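Local coordinates for prohead core protein protease (Enterobacteria phage T4, PDB 5JBL) that processes prohead proteins as a serine protease of the inner core, activated by autocatalytic cleavage after prohead assembly, clearing space in the capsid for the phage DNA, at residues 97-102 / 116-121; 57-62 / 133-138; 86-91 / 180-185; 22-27 / 72-77. The protein carries 3 engineered substitutions. All coordinates share one frame; numbering follows the deposited sequence.

Contact 1 of 4, residues 97-102 / 116-121; sequences QALGEL and AIIIED
Leu99 and Ile118 form a non-hydrogen-bonded pair, and Gly100 and Ile117 the adjoining hydrogen-bonded pair, where strands 99-101 and 116-121 run antiparallel, their axes approaching to 4.6 Å. Ile119 N donates to Ala98 O, and Gly100 N to Ile117 O at 2.9 Å. Gly100 O then takes two donors: Ala116 N lies in its carbonyl plane at 2.7 Å, whereas Ile117 N stands above that plane at 3.2 Å. Ala116 and Ile117 thus share one partner, a classic beta bulge. On the face of Leu99 and Ile118, Leu99 CD2 crosses the isoleucine stem, 3.9 Å from Ile118 CB. On the reverse face, Ile117 chi1 of 60° brings CG1 to Gly100 CA, and a chi2 of 99° sets CD1 3.7 Å from Gly100 N. Ala98 CB meets Ile119 CB. Glu101 points away from the partner strand, its carboxylate held by Asp111 N and by salt bridges to Arg107 and Arg161. All the touching residues are buried. The arrangement is a classic bulge in an antiparallel pair, where strand 99-101 joins strand 115-125 and Glu101 also bonds Ala188, bringing Glu101 within about 7 Å, side chain to side chain, of active-site position Ala104, an engineered alanine here.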
loop_
_atom_site.group_PDB
_atom_site.type_symbol
_atom_site.label_atom_id
_atom_site.label_comp_id
_atom_site.label_asym_id
_atom_site.label_seq_id
_atom_site.Cartn_x
_atom_site.Cartn_y
_atom_site.Cartn_z
ATOM N N GLN C 97 2.158 -17.612 18.393
ATOM C CA GLN C 97 1.148 -17.294 17.388
ATOM C C GLN C 97 0.236 -16.142 17.801
ATOM O O GLN C 97 -0.721 -15.839 17.074
ATOM C CB GLN C 97 0.282 -18.531 17.082
ATOM C CG GLN C 97 0.962 -19.741 16.461
ATOM C CD GLN C 97 1.154 -19.627 14.952
ATOM O OE1 GLN C 97 0.837 -18.609 14.339
ATOM N NE2 GLN C 97 1.625 -20.703 14.340
ATOM N N ALA C 98 0.483 -15.492 18.943
ATOM C CA ALA C 98 -0.489 -14.558 19.527
ATOM C C ALA C 98 -0.324 -13.153 18.949
ATOM O O ALA C 98 -0.032 -12.180 19.641
ATOM C CB ALA C 98 -0.376 -14.562 21.050
ATOM N N LEU C 99 -0.551 -13.066 17.641
ATOM C CA LEU C 99 -0.511 -11.812 16.908
ATOM C C LEU C 99 -1.751 -10.964 17.180
ATOM O O LEU C 99 -2.827 -11.463 17.530
ATOM C CB LEU C 99 -0.403 -12.084 15.405
ATOM C CG LEU C 99 0.790 -12.952 15.006
ATOM C CD1 LEU C 99 0.825 -13.237 13.502
ATOM C CD2 LEU C 99 2.079 -12.259 15.449
ATOM N N GLY C 100 -1.589 -9.648 17.002
ATOM C CA GLY C 100 -2.717 -8.747 17.005
ATOM C C GLY C 100 -2.515 -7.678 15.951
ATOM O O GLY C 100 -1.420 -7.514 15.434
ATOM N N GLU C 101 -3.588 -6.936 15.670
ATOM C CA GLU C 101 -3.628 -6.011 14.549
ATOM C C GLU C 101 -3.754 -4.578 15.046
ATOM O O GLU C 101 -3.896 -4.316 16.237
ATOM C CB GLU C 101 -4.785 -6.360 13.610
ATOM C CG GLU C 101 -4.728 -7.809 13.102
ATOM C CD GLU C 101 -5.850 -8.179 12.119
ATOM O OE1 GLU C 101 -6.365 -7.293 11.400
ATOM O OE2 GLU C 101 -6.222 -9.375 12.059
ATOM N N LEU C 102 -3.694 -3.647 14.108
ATOM C CA LEU C 102 -3.987 -2.244 14.364
ATOM C C LEU C 102 -5.388 -1.996 13.819
ATOM O O LEU C 102 -5.621 -2.204 12.626
ATOM C CB LEU C 102 -2.952 -1.340 13.690
ATOM C CG LEU C 102 -3.128 0.186 13.766
ATOM C CD1 LEU C 102 -3.220 0.626 15.214
ATOM C CD2 LEU C 102 -1.942 0.866 13.093
ATOM N N ALA C 116 0.300 -6.223 13.861
ATOM C CA ALA C 116 1.109 -5.129 14.356
ATOM C C ALA C 116 1.814 -5.424 15.670
ATOM O O ALA C 116 2.796 -4.737 15.985
ATOM C CB ALA C 116 0.248 -3.850 14.499
ATOM N N ILE C 117 1.351 -6.411 16.451
ATOM C CA ILE C 117 1.946 -6.745 17.738
ATOM C C ILE C 117 1.952 -8.250 17.903
ATOM O O ILE C 117 1.206 -8.976 17.244
ATOM C CB ILE C 117 1.194 -6.116 18.941
ATOM C CG1 ILE C 117 -0.255 -6.593 18.992
ATOM C CG2 ILE C 117 1.212 -4.632 18.872
ATOM C CD1 ILE C 117 -0.474 -7.729 20.002
ATOM N N ILE C 118 2.786 -8.722 18.826
ATOM C CA ILE C 118 2.742 -10.110 19.249
ATOM C C ILE C 118 2.802 -10.146 20.770
ATOM O O ILE C 118 3.649 -9.489 21.383
ATOM C CB ILE C 118 3.865 -10.945 18.601
ATOM C CG1 ILE C 118 3.740 -12.412 19.031
ATOM C CG2 ILE C 118 5.268 -10.362 18.916
ATOM C CD1 ILE C 118 4.589 -13.376 18.216
ATOM N N ILE C 119 1.888 -10.897 21.379
ATOM C CA ILE C 119 1.840 -11.027 22.831
ATOM C C ILE C 119 2.884 -12.041 23.275
ATOM O O ILE C 119 2.881 -13.188 22.817
ATOM C CB ILE C 119 0.432 -11.440 23.298
ATOM C CG1 ILE C 119 -0.557 -10.306 23.017
ATOM C CG2 ILE C 119 0.452 -11.856 24.795
ATOM C CD1 ILE C 119 -1.999 -10.589 23.440
ATOM N N GLU C 120 3.779 -11.625 24.189
ATOM C CA GLU C 120 4.833 -12.496 24.698
ATOM C C GLU C 120 4.491 -13.146 26.029
ATOM O O GLU C 120 5.058 -14.194 26.349
ATOM C CB GLU C 120 6.148 -11.718 24.885
ATOM C CG GLU C 120 6.570 -10.975 23.648
ATOM C CD GLU C 120 8.020 -10.534 23.706
ATOM O OE1 GLU C 120 8.540 -10.308 24.819
ATOM O OE2 GLU C 120 8.633 -10.419 22.629
ATOM N N ASP C 121 3.597 -12.554 26.811
ATOM C CA ASP C 121 3.305 -13.104 28.130
ATOM C C ASP C 121 2.022 -12.473 28.630
ATOM O O ASP C 121 1.691 -11.337 28.274
ATOM C CB ASP C 121 4.450 -12.844 29.122
ATOM C CG ASP C 121 4.448 -13.822 30.301
ATOM O OD1 ASP C 121 5.412 -13.800 31.096
ATOM O OD2 ASP C 121 3.486 -14.608 30.437
HETATM O O HOH W 1 3.135 -15.383 21.210
#

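Contact 2 of 4, residues 57-62 / 133-138; sequences LYIEGI and ARVIEG
Tyr58 and Arg134 meet through a ring face and a phenol hydrogen bond between strands 53-65 and 128-135. Arg134 leaves the backbone with CG anti to N (chi1 -179°) and runs extended to NE, which carries CG over one face of the tyrosine ring, with CB against CE1: CG sits 4.3 Å from the centroid of the Tyr58 ring, a CH-pi contact. The guanidinium then comes round to the phenol, its plane 85° from that of the ring, and Arg134 NH1 donates to Tyr58 OH at 2.8 Å with the oxygen close to the guanidinium plane. Second partners fix both groups, since Tyr58 OH also bonds to Glu120 OE2 and Arg134 NH2 to Pro55 O. Beneath them the backbones form an antiparallel sheet pair, joined by Val135 N to Leu57 O at 2.9 Å and by the reciprocal bonds of Ile59 and Ala133, each 2.8 Å between N and O. On the other face Val135 CG2 packs between Leu57 CG and Ile59 CD1, 4.0 Å from each. Beyond the pair, where segment 133-138 enters the homomultimerization region 136-155, one water accepts from Leu57 N and donates to Val135 O and Glu137 OE2, while Glu137 OE1 forms a salt bridge with Arg151. Helix 142-151 lies against Leu57 and Ile59 through Ala147, Arg151 and Ile150, and strand 115-125 flanks 128-135 on its far edge, with Ile118 and Glu120 touching Arg134.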
loop_
_atom_site.group_PDB
_atom_site.type_symbol
_atom_site.label_atom_id
_atom_site.label_comp_id
_atom_site.label_asym_id
_atom_site.label_seq_id
_atom_site.Cartn_x
_atom_site.Cartn_y
_atom_site.Cartn_z
ATOM N N LEU C 57 10.172 -2.381 21.103
ATOM C CA LEU C 57 9.154 -1.481 21.616
ATOM C C LEU C 57 8.052 -2.340 22.203
ATOM O O LEU C 57 7.493 -3.189 21.499
ATOM C CB LEU C 57 8.617 -0.597 20.498
ATOM C CG LEU C 57 7.451 0.318 20.840
ATOM C CD1 LEU C 57 7.825 1.298 21.931
ATOM C CD2 LEU C 57 7.076 1.057 19.561
ATOM N N TYR C 58 7.732 -2.123 23.480
ATOM C CA TYR C 58 6.780 -2.973 24.185
ATOM C C TYR C 58 5.602 -2.186 24.729
ATOM O O TYR C 58 5.765 -1.073 25.232
ATOM C CB TYR C 58 7.461 -3.711 25.339
ATOM C CG TYR C 58 8.323 -4.826 24.848
ATOM C CD1 TYR C 58 7.808 -6.105 24.745
ATOM C CD2 TYR C 58 9.632 -4.598 24.437
ATOM C CE1 TYR C 58 8.563 -7.137 24.280
ATOM C CE2 TYR C 58 10.410 -5.644 23.962
ATOM C CZ TYR C 58 9.852 -6.916 23.887
ATOM O OH TYR C 58 10.572 -7.986 23.420
ATOM N N ILE C 59 4.417 -2.791 24.649
ATOM C CA ILE C 59 3.225 -2.305 25.328
ATOM C C ILE C 59 2.938 -3.272 26.471
ATOM O O ILE C 59 2.831 -4.486 26.241
ATOM C CB ILE C 59 2.040 -2.201 24.357
ATOM C CG1 ILE C 59 2.408 -1.253 23.210
ATOM C CG2 ILE C 59 0.792 -1.727 25.100
ATOM C CD1 ILE C 59 1.464 -1.316 22.034
ATOM N N GLU C 60 2.833 -2.748 27.699
ATOM C CA GLU C 60 2.619 -3.604 28.865
ATOM C C GLU C 60 1.574 -2.997 29.794
ATOM O O GLU C 60 1.644 -1.808 30.133
ATOM C CB GLU C 60 3.934 -3.835 29.627
ATOM C CG GLU C 60 3.835 -4.881 30.730
ATOM C CD GLU C 60 5.142 -5.066 31.499
ATOM O OE1 GLU C 60 5.121 -4.914 32.741
ATOM O OE2 GLU C 60 6.187 -5.363 30.871
ATOM N N GLY C 61 0.620 -3.819 30.213
ATOM C CA GLY C 61 -0.351 -3.376 31.207
ATOM C C GLY C 61 -1.603 -4.233 31.135
ATOM O O GLY C 61 -1.561 -5.382 30.691
ATOM N N ILE C 62 -2.711 -3.640 31.565
ATOM C CA ILE C 62 -3.981 -4.358 31.609
ATOM C C ILE C 62 -4.470 -4.615 30.193
ATOM O O ILE C 62 -4.679 -3.679 29.407
ATOM C CB ILE C 62 -5.019 -3.580 32.423
ATOM C CG1 ILE C 62 -4.610 -3.573 33.900
ATOM C CG2 ILE C 62 -6.413 -4.169 32.221
ATOM C CD1 ILE C 62 -5.473 -2.688 34.773
ATOM N N ALA C 133 3.251 -7.002 25.198
ATOM C CA ALA C 133 3.183 -7.176 23.760
ATOM C C ALA C 133 4.331 -6.432 23.092
ATOM O O ALA C 133 4.621 -5.286 23.427
ATOM C CB ALA C 133 1.852 -6.672 23.190
ATOM N N ARG C 134 4.973 -7.088 22.140
ATOM C CA ARG C 134 6.032 -6.471 21.352
ATOM C C ARG C 134 5.447 -5.932 20.052
ATOM O O ARG C 134 4.665 -6.618 19.382
ATOM C CB ARG C 134 7.134 -7.493 21.066
ATOM C CG ARG C 134 8.296 -6.942 20.279
ATOM C CD ARG C 134 9.303 -8.027 19.944
ATOM N NE ARG C 134 10.409 -7.460 19.180
ATOM C CZ ARG C 134 11.598 -7.133 19.681
ATOM N NH1 ARG C 134 11.865 -7.339 20.967
ATOM N NH2 ARG C 134 12.525 -6.597 18.883
ATOM N N VAL C 135 5.797 -4.695 19.709
ATOM C CA VAL C 135 5.365 -4.103 18.446
ATOM C C VAL C 135 6.248 -4.644 17.326
ATOM O O VAL C 135 7.474 -4.725 17.472
ATOM C CB VAL C 135 5.420 -2.568 18.518
ATOM C CG1 VAL C 135 5.062 -1.947 17.164
ATOM C CG2 VAL C 135 4.476 -2.074 19.578
ATOM N N ILE C 136 5.629 -5.082 16.234
ATOM C CA ILE C 136 6.378 -5.637 15.106
ATOM C C ILE C 136 6.996 -4.486 14.317
ATOM O O ILE C 136 6.288 -3.592 13.861
ATOM C CB ILE C 136 5.470 -6.492 14.216
ATOM C CG1 ILE C 136 4.883 -7.636 15.050
ATOM C CG2 ILE C 136 6.253 -7.000 12.988
ATOM C CD1 ILE C 136 3.748 -8.395 14.394
ATOM N N GLU C 137 8.319 -4.467 14.198
ATOM C CA GLU C 137 8.965 -3.393 13.456
ATOM C C GLU C 137 9.734 -3.946 12.265
ATOM O O GLU C 137 10.175 -5.101 12.277
ATOM C CB GLU C 137 9.901 -2.592 14.348
ATOM C CG GLU C 137 9.155 -1.798 15.420
ATOM C CD GLU C 137 10.058 -0.778 16.066
ATOM O OE1 GLU C 137 10.333 0.252 15.399
ATOM O OE2 GLU C 137 10.533 -1.023 17.200
ATOM N N GLY C 138 9.915 -3.097 11.251
ATOM C CA GLY C 138 10.616 -3.464 10.035
ATOM C C GLY C 138 9.750 -4.058 8.947
ATOM O O GLY C 138 10.285 -4.557 7.951
HETATM O O HOH W 2 9.779 -3.656 18.632
#

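Contact 3 of 4, residues 86-91 / 180-185; sequences KDYINE and FKLTVG
Tyr88 reaches from its helix to strand 181-189 with its ring laid against Leu182 and its hydroxyl directed at the backbone of Gly185. The side chain leaves the helix with CG anti to the backbone N (chi1 178°), which swings the ring out to the strand. Leu182 CD2 comes over one face of the ring, 4.2 Å from the centroid of Tyr88, in a CH-pi contact, and is 3.8 Å from Tyr88 CG. At the ring's edge, near its plane, Thr183 O lies 3.7 Å from Tyr88 CE2. The phenol accepts a bond from the main chain, Gly185 N to Tyr88 OH at 2.9 Å, with an N-H...O angle of 152°. Helix 78-93 thus packs on the mixed sheet, its short segment running at 43° to the strand, just where Thr183 and Val184 both face Arg161 in a classic beta bulge and where the chain turns a corner at Gly185. Thr183 itself points away, its OG1 bonded to Ala108 O, while Gln92 of the same helix holds Thr183 O. The hydroxyl end of Tyr88 also packs on Ala98 and Ile119, and the side chain touches Met122. Toward solvent, the charged ends of Glu91 and Lys181 stay apart, with OE2 of Glu91 4.8 Å from NZ of Lys181.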
loop_
_atom_site.group_PDB
_atom_site.type_symbol
_atom_site.label_atom_id
_atom_site.label_comp_id
_atom_site.label_asym_id
_atom_site.label_seq_id
_atom_site.Cartn_x
_atom_site.Cartn_y
_atom_site.Cartn_z
ATOM N N LYS C 86 -6.265 -19.119 29.956
ATOM C CA LYS C 86 -5.389 -20.290 30.012
ATOM C C LYS C 86 -5.299 -20.978 28.654
ATOM O O LYS C 86 -4.210 -21.321 28.190
ATOM C CB LYS C 86 -5.896 -21.270 31.072
ATOM C CG LYS C 86 -5.129 -22.585 31.130
ATOM C CD LYS C 86 -5.213 -23.209 32.520
ATOM C CE LYS C 86 -4.495 -22.359 33.564
ATOM N NZ LYS C 86 -4.591 -22.956 34.924
ATOM N N ASP C 87 -6.439 -21.173 27.992
ATOM C CA ASP C 87 -6.424 -21.821 26.687
ATOM C C ASP C 87 -5.707 -20.964 25.655
ATOM O O ASP C 87 -4.977 -21.483 24.805
ATOM C CB ASP C 87 -7.856 -22.115 26.237
ATOM C CG ASP C 87 -8.490 -23.275 27.004
ATOM O OD1 ASP C 87 -7.744 -24.049 27.654
ATOM O OD2 ASP C 87 -9.738 -23.410 26.953
ATOM N N TYR C 88 -5.907 -19.649 25.712
ATOM C CA TYR C 88 -5.244 -18.758 24.775
ATOM C C TYR C 88 -3.735 -18.741 25.005
ATOM O O TYR C 88 -2.953 -18.702 24.041
ATOM C CB TYR C 88 -5.850 -17.361 24.906
ATOM C CG TYR C 88 -5.218 -16.313 24.027
ATOM C CD1 TYR C 88 -4.234 -15.468 24.529
ATOM C CD2 TYR C 88 -5.596 -16.170 22.700
ATOM C CE1 TYR C 88 -3.641 -14.496 23.725
ATOM C CE2 TYR C 88 -5.019 -15.204 21.902
ATOM C CZ TYR C 88 -4.042 -14.363 22.425
ATOM O OH TYR C 88 -3.476 -13.370 21.630
ATOM N N ILE C 89 -3.304 -18.765 26.274
ATOM C CA ILE C 89 -1.873 -18.862 26.568
ATOM C C ILE C 89 -1.306 -20.154 26.001
ATOM O O ILE C 89 -0.247 -20.162 25.364
ATOM C CB ILE C 89 -1.611 -18.753 28.082
ATOM C CG1 ILE C 89 -1.876 -17.324 28.583
ATOM C CG2 ILE C 89 -0.179 -19.180 28.412
ATOM C CD1 ILE C 89 -1.914 -17.185 30.123
ATOM N N ASN C 90 -2.010 -21.270 26.204
ATOM C CA ASN C 90 -1.494 -22.547 25.711
ATOM C C ASN C 90 -1.548 -22.640 24.190
ATOM O O ASN C 90 -0.646 -23.216 23.568
ATOM C CB ASN C 90 -2.266 -23.702 26.334
ATOM C CG ASN C 90 -1.909 -23.915 27.783
ATOM O OD1 ASN C 90 -0.797 -23.592 28.205
ATOM N ND2 ASN C 90 -2.842 -24.463 28.553
ATOM N N GLU C 91 -2.611 -22.124 23.582
ATOM C CA GLU C 91 -2.804 -22.290 22.149
ATOM C C GLU C 91 -2.067 -21.243 21.321
ATOM O O GLU C 91 -1.650 -21.537 20.197
ATOM C CB GLU C 91 -4.297 -22.244 21.832
ATOM C CG GLU C 91 -5.045 -23.503 22.267
ATOM C CD GLU C 91 -6.554 -23.301 22.333
ATOM O OE1 GLU C 91 -7.199 -23.916 23.212
ATOM O OE2 GLU C 91 -7.095 -22.527 21.514
ATOM N N PHE C 180 -16.895 -18.995 26.699
ATOM C CA PHE C 180 -16.235 -17.929 25.965
ATOM C C PHE C 180 -14.847 -18.369 25.533
ATOM O O PHE C 180 -14.109 -18.992 26.300
ATOM C CB PHE C 180 -16.114 -16.666 26.823
ATOM C CG PHE C 180 -15.247 -15.607 26.202
ATOM C CD1 PHE C 180 -13.956 -15.393 26.655
ATOM C CD2 PHE C 180 -15.715 -14.848 25.142
ATOM C CE1 PHE C 180 -13.159 -14.433 26.082
ATOM C CE2 PHE C 180 -14.929 -13.878 24.558
ATOM C CZ PHE C 180 -13.643 -13.666 25.024
ATOM N N LYS C 181 -14.489 -18.036 24.300
ATOM C CA LYS C 181 -13.191 -18.391 23.752
ATOM C C LYS C 181 -12.481 -17.114 23.328
ATOM O O LYS C 181 -13.038 -16.305 22.580
ATOM C CB LYS C 181 -13.334 -19.361 22.576
ATOM C CG LYS C 181 -12.024 -19.624 21.848
ATOM C CD LYS C 181 -12.198 -20.628 20.720
ATOM C CE LYS C 181 -10.853 -21.111 20.192
ATOM N NZ LYS C 181 -10.994 -21.755 18.856
ATOM N N LEU C 182 -11.266 -16.917 23.825
ATOM C CA LEU C 182 -10.470 -15.751 23.471
ATOM C C LEU C 182 -9.678 -16.072 22.206
ATOM O O LEU C 182 -8.899 -17.022 22.192
ATOM C CB LEU C 182 -9.530 -15.393 24.626
ATOM C CG LEU C 182 -8.673 -14.133 24.443
ATOM C CD1 LEU C 182 -9.586 -12.919 24.325
ATOM C CD2 LEU C 182 -7.729 -13.975 25.620
ATOM N N THR C 183 -9.869 -15.297 21.142
ATOM C CA THR C 183 -9.177 -15.602 19.893
ATOM C C THR C 183 -8.070 -14.620 19.542
ATOM O O THR C 183 -7.138 -14.997 18.837
ATOM C CB THR C 183 -10.171 -15.687 18.722
ATOM O OG1 THR C 183 -10.869 -14.449 18.565
ATOM C CG2 THR C 183 -11.177 -16.806 18.960
ATOM N N VAL C 184 -8.159 -13.369 19.988
ATOM C CA VAL C 184 -7.079 -12.400 19.831
ATOM C C VAL C 184 -6.999 -11.606 21.121
ATOM O O VAL C 184 -7.962 -10.919 21.484
ATOM C CB VAL C 184 -7.302 -11.449 18.639
ATOM C CG1 VAL C 184 -6.153 -10.443 18.557
ATOM C CG2 VAL C 184 -7.434 -12.237 17.339
ATOM N N GLY C 185 -5.861 -11.685 21.813
ATOM C CA GLY C 185 -5.754 -11.044 23.113
ATOM C C GLY C 185 -5.697 -9.525 23.036
ATOM O O GLY C 185 -6.274 -8.836 23.885
HETATM O O HOH W 3 -7.903 -19.498 22.698
#

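Contact 4 of 4, residues 22-27 / 72-77; sequences EPQLLI and NKRLYP
This is a partly buried, mainly side-chain contact between the N-terminal strand 24-29, at the margin of the mixed sheet, and the segment 72-77 that leads into helix 78-93. The touching parts run 106° apart, and Leu26 and Arg74 carry much of the meeting. Arg74 is extended from CG to NE, and its guanidinium is flanked on both faces, by Leu26 CD2, 3.8 Å from Arg74 CZ, and by Asn72 CG, each offset toward the rim. Water at the guanidinium's edge ties the strand in, accepting from Arg74 NH1 at 2.9 Å and from Ile27 N at 3.0 Å. A second water donates to Leu26 O at 2.9 Å and to Tyr76 OH at 3.1 Å, while Leu26 CB rests 4.0 Å from Tyr76 OH. The polar ends of segment 72-77 converge on Glu28, the residue next along the strand: Arg74 NH1 makes a salt bridge to its OE2, Tyr76 OH bonds the same oxygen, and Asn72 ND2 bonds OE1. Glu28 precedes the inferred autolysis site, Glu28-Thr29, and Leu26-Ile27-Glu28 matches the L/I-X-E cleavage motif, so the strand probably occupies the cleft as a substrate would, with this trio forming the glutamate pocket; the N-terminus blocks the catalytic centre. Ile27 touches the active-site position Ala104, an engineered alanine. Beside the guanidinium, Leu166 packs on both Leu26 and Arg74, and the Tyr76 ring meets Phe180 edge-to-face.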
loop_
_atom_site.group_PDB
_atom_site.type_symbol
_atom_site.label_atom_id
_atom_site.label_comp_id
_atom_site.label_asym_id
_atom_site.label_seq_id
_atom_site.Cartn_x
_atom_site.Cartn_y
_atom_site.Cartn_z
ATOM N N GLU C 22 -27.053 -17.428 20.848
ATOM C CA GLU C 22 -26.075 -18.185 20.080
ATOM C C GLU C 22 -24.709 -17.504 20.059
ATOM O O GLU C 22 -24.591 -16.316 20.383
ATOM C CB GLU C 22 -26.597 -18.368 18.658
ATOM C CG GLU C 22 -27.774 -19.319 18.559
ATOM C CD GLU C 22 -28.309 -19.429 17.147
ATOM O OE1 GLU C 22 -27.857 -18.649 16.278
ATOM O OE2 GLU C 22 -29.185 -20.289 16.907
ATOM N N PRO C 23 -23.651 -18.246 19.689
ATOM C CA PRO C 23 -22.289 -17.687 19.747
ATOM C C PRO C 23 -22.044 -16.618 18.689
ATOM O O PRO C 23 -22.374 -16.784 17.510
ATOM C CB PRO C 23 -21.383 -18.902 19.516
ATOM C CG PRO C 23 -22.231 -19.915 18.877
ATOM C CD PRO C 23 -23.638 -19.674 19.329
ATOM N N GLN C 24 -21.416 -15.529 19.123
ATOM C CA GLN C 24 -21.174 -14.374 18.272
ATOM C C GLN C 24 -19.761 -13.860 18.515
ATOM O O GLN C 24 -19.104 -14.218 19.496
ATOM C CB GLN C 24 -22.219 -13.283 18.555
ATOM C CG GLN C 24 -22.085 -12.653 19.937
ATOM C CD GLN C 24 -23.085 -11.526 20.182
ATOM O OE1 GLN C 24 -24.192 -11.769 20.662
ATOM N NE2 GLN C 24 -22.694 -10.294 19.866
ATOM N N LEU C 25 -19.287 -13.029 17.597
ATOM C CA LEU C 25 -18.021 -12.343 17.797
ATOM C C LEU C 25 -18.207 -11.276 18.864
ATOM O O LEU C 25 -19.100 -10.436 18.751
ATOM C CB LEU C 25 -17.550 -11.706 16.487
ATOM C CG LEU C 25 -16.249 -10.893 16.495
ATOM C CD1 LEU C 25 -15.031 -11.792 16.729
ATOM C CD2 LEU C 25 -16.074 -10.052 15.223
ATOM N N LEU C 26 -17.364 -11.312 19.892
ATOM C CA LEU C 26 -17.379 -10.352 20.995
ATOM C C LEU C 26 -16.067 -9.571 20.947
ATOM O O LEU C 26 -14.990 -10.147 21.151
ATOM C CB LEU C 26 -17.550 -11.073 22.334
ATOM C CG LEU C 26 -18.829 -11.875 22.519
ATOM C CD1 LEU C 26 -18.761 -12.763 23.782
ATOM C CD2 LEU C 26 -20.041 -10.935 22.550
ATOM N N ILE C 27 -16.159 -8.273 20.655
ATOM C CA ILE C 27 -15.012 -7.368 20.626
ATOM C C ILE C 27 -15.131 -6.411 21.801
ATOM O O ILE C 27 -16.167 -5.768 21.975
ATOM C CB ILE C 27 -14.949 -6.583 19.304
ATOM C CG1 ILE C 27 -14.835 -7.548 18.123
ATOM C CG2 ILE C 27 -13.774 -5.588 19.322
ATOM C CD1 ILE C 27 -14.599 -6.847 16.799
ATOM N N ASN C 72 -18.512 -1.872 26.782
ATOM C CA ASN C 72 -19.617 -2.443 26.015
ATOM C C ASN C 72 -20.762 -2.935 26.891
ATOM O O ASN C 72 -21.634 -3.650 26.389
ATOM C CB ASN C 72 -19.130 -3.615 25.153
ATOM C CG ASN C 72 -18.473 -3.172 23.872
ATOM O OD1 ASN C 72 -18.758 -2.098 23.344
ATOM N ND2 ASN C 72 -17.596 -4.015 23.346
ATOM N N LYS C 73 -20.776 -2.591 28.182
ATOM C CA LYS C 73 -21.818 -3.049 29.106
ATOM C C LYS C 73 -21.842 -4.575 29.208
ATOM O O LYS C 73 -22.905 -5.196 29.315
ATOM C CB LYS C 73 -23.196 -2.508 28.715
ATOM C CG LYS C 73 -23.255 -1.000 28.611
ATOM C CD LYS C 73 -22.998 -0.363 29.960
ATOM C CE LYS C 73 -23.160 1.157 29.907
ATOM N NZ LYS C 73 -22.097 1.807 29.076
ATOM N N ARG C 74 -20.658 -5.182 29.206
ATOM C CA ARG C 74 -20.504 -6.622 29.356
ATOM C C ARG C 74 -19.598 -6.927 30.537
ATOM O O ARG C 74 -18.615 -6.221 30.774
ATOM C CB ARG C 74 -19.908 -7.245 28.089
ATOM C CG ARG C 74 -20.803 -7.115 26.898
ATOM C CD ARG C 74 -20.033 -7.403 25.643
ATOM N NE ARG C 74 -20.868 -7.197 24.470
ATOM C CZ ARG C 74 -20.407 -7.165 23.226
ATOM N NH1 ARG C 74 -19.109 -7.320 23.000
ATOM N NH2 ARG C 74 -21.251 -6.987 22.216
ATOM N N LEU C 75 -19.915 -7.995 31.257
ATOM C CA LEU C 75 -19.116 -8.438 32.386
ATOM C C LEU C 75 -18.617 -9.843 32.096
ATOM O O LEU C 75 -19.413 -10.725 31.745
ATOM C CB LEU C 75 -19.943 -8.413 33.683
ATOM C CG LEU C 75 -19.244 -8.784 34.998
ATOM C CD1 LEU C 75 -19.865 -8.008 36.143
ATOM C CD2 LEU C 75 -19.322 -10.279 35.296
ATOM N N TYR C 76 -17.302 -10.057 32.272
ATOM C CA TYR C 76 -16.709 -11.375 32.109
ATOM C C TYR C 76 -16.511 -12.005 33.482
ATOM O O TYR C 76 -15.662 -11.531 34.246
ATOM C CB TYR C 76 -15.373 -11.279 31.370
ATOM C CG TYR C 76 -15.506 -10.990 29.896
ATOM C CD1 TYR C 76 -15.922 -9.742 29.445
ATOM C CD2 TYR C 76 -15.222 -11.968 28.955
ATOM C CE1 TYR C 76 -16.062 -9.482 28.092
ATOM C CE2 TYR C 76 -15.351 -11.720 27.617
ATOM C CZ TYR C 76 -15.763 -10.482 27.187
ATOM O OH TYR C 76 -15.885 -10.277 25.837
ATOM N N PRO C 77 -17.255 -13.048 33.851
ATOM C CA PRO C 77 -17.027 -13.688 35.158
ATOM C C PRO C 77 -15.621 -14.265 35.256
ATOM O O PRO C 77 -15.051 -14.733 34.265
ATOM C CB PRO C 77 -18.098 -14.788 35.208
ATOM C CG PRO C 77 -19.194 -14.297 34.272
ATOM C CD PRO C 77 -18.438 -13.593 33.159
HETATM O O HOH W 4 -13.567 -10.238 23.722
HETATM O O HOH W 5 -18.758 -6.953 20.189
#

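Along the chain, contact 4 closes before contacts 1 and 3 open, contact 1 is nested within the loops closed by contacts 2 and 3, and the segments of contact 2 alternate with those of contacts 3 and 4. Contacts 1 and 2, with centres 8 Å apart, share the antiparallel sheet, where strands 115-125 and 128-135 are neighbours. Contacts 3 and 4, with centres 15 Å apart, both reach the mixed sheet and meet where Phe180 packs on Tyr76 and Leu26. Tyr88 joins the two groups. Contacts 2 and 4 are about 25 Å apart between centres, so the sheet end entering the multimerization region lies across the chain from the N-terminal strand near the active site.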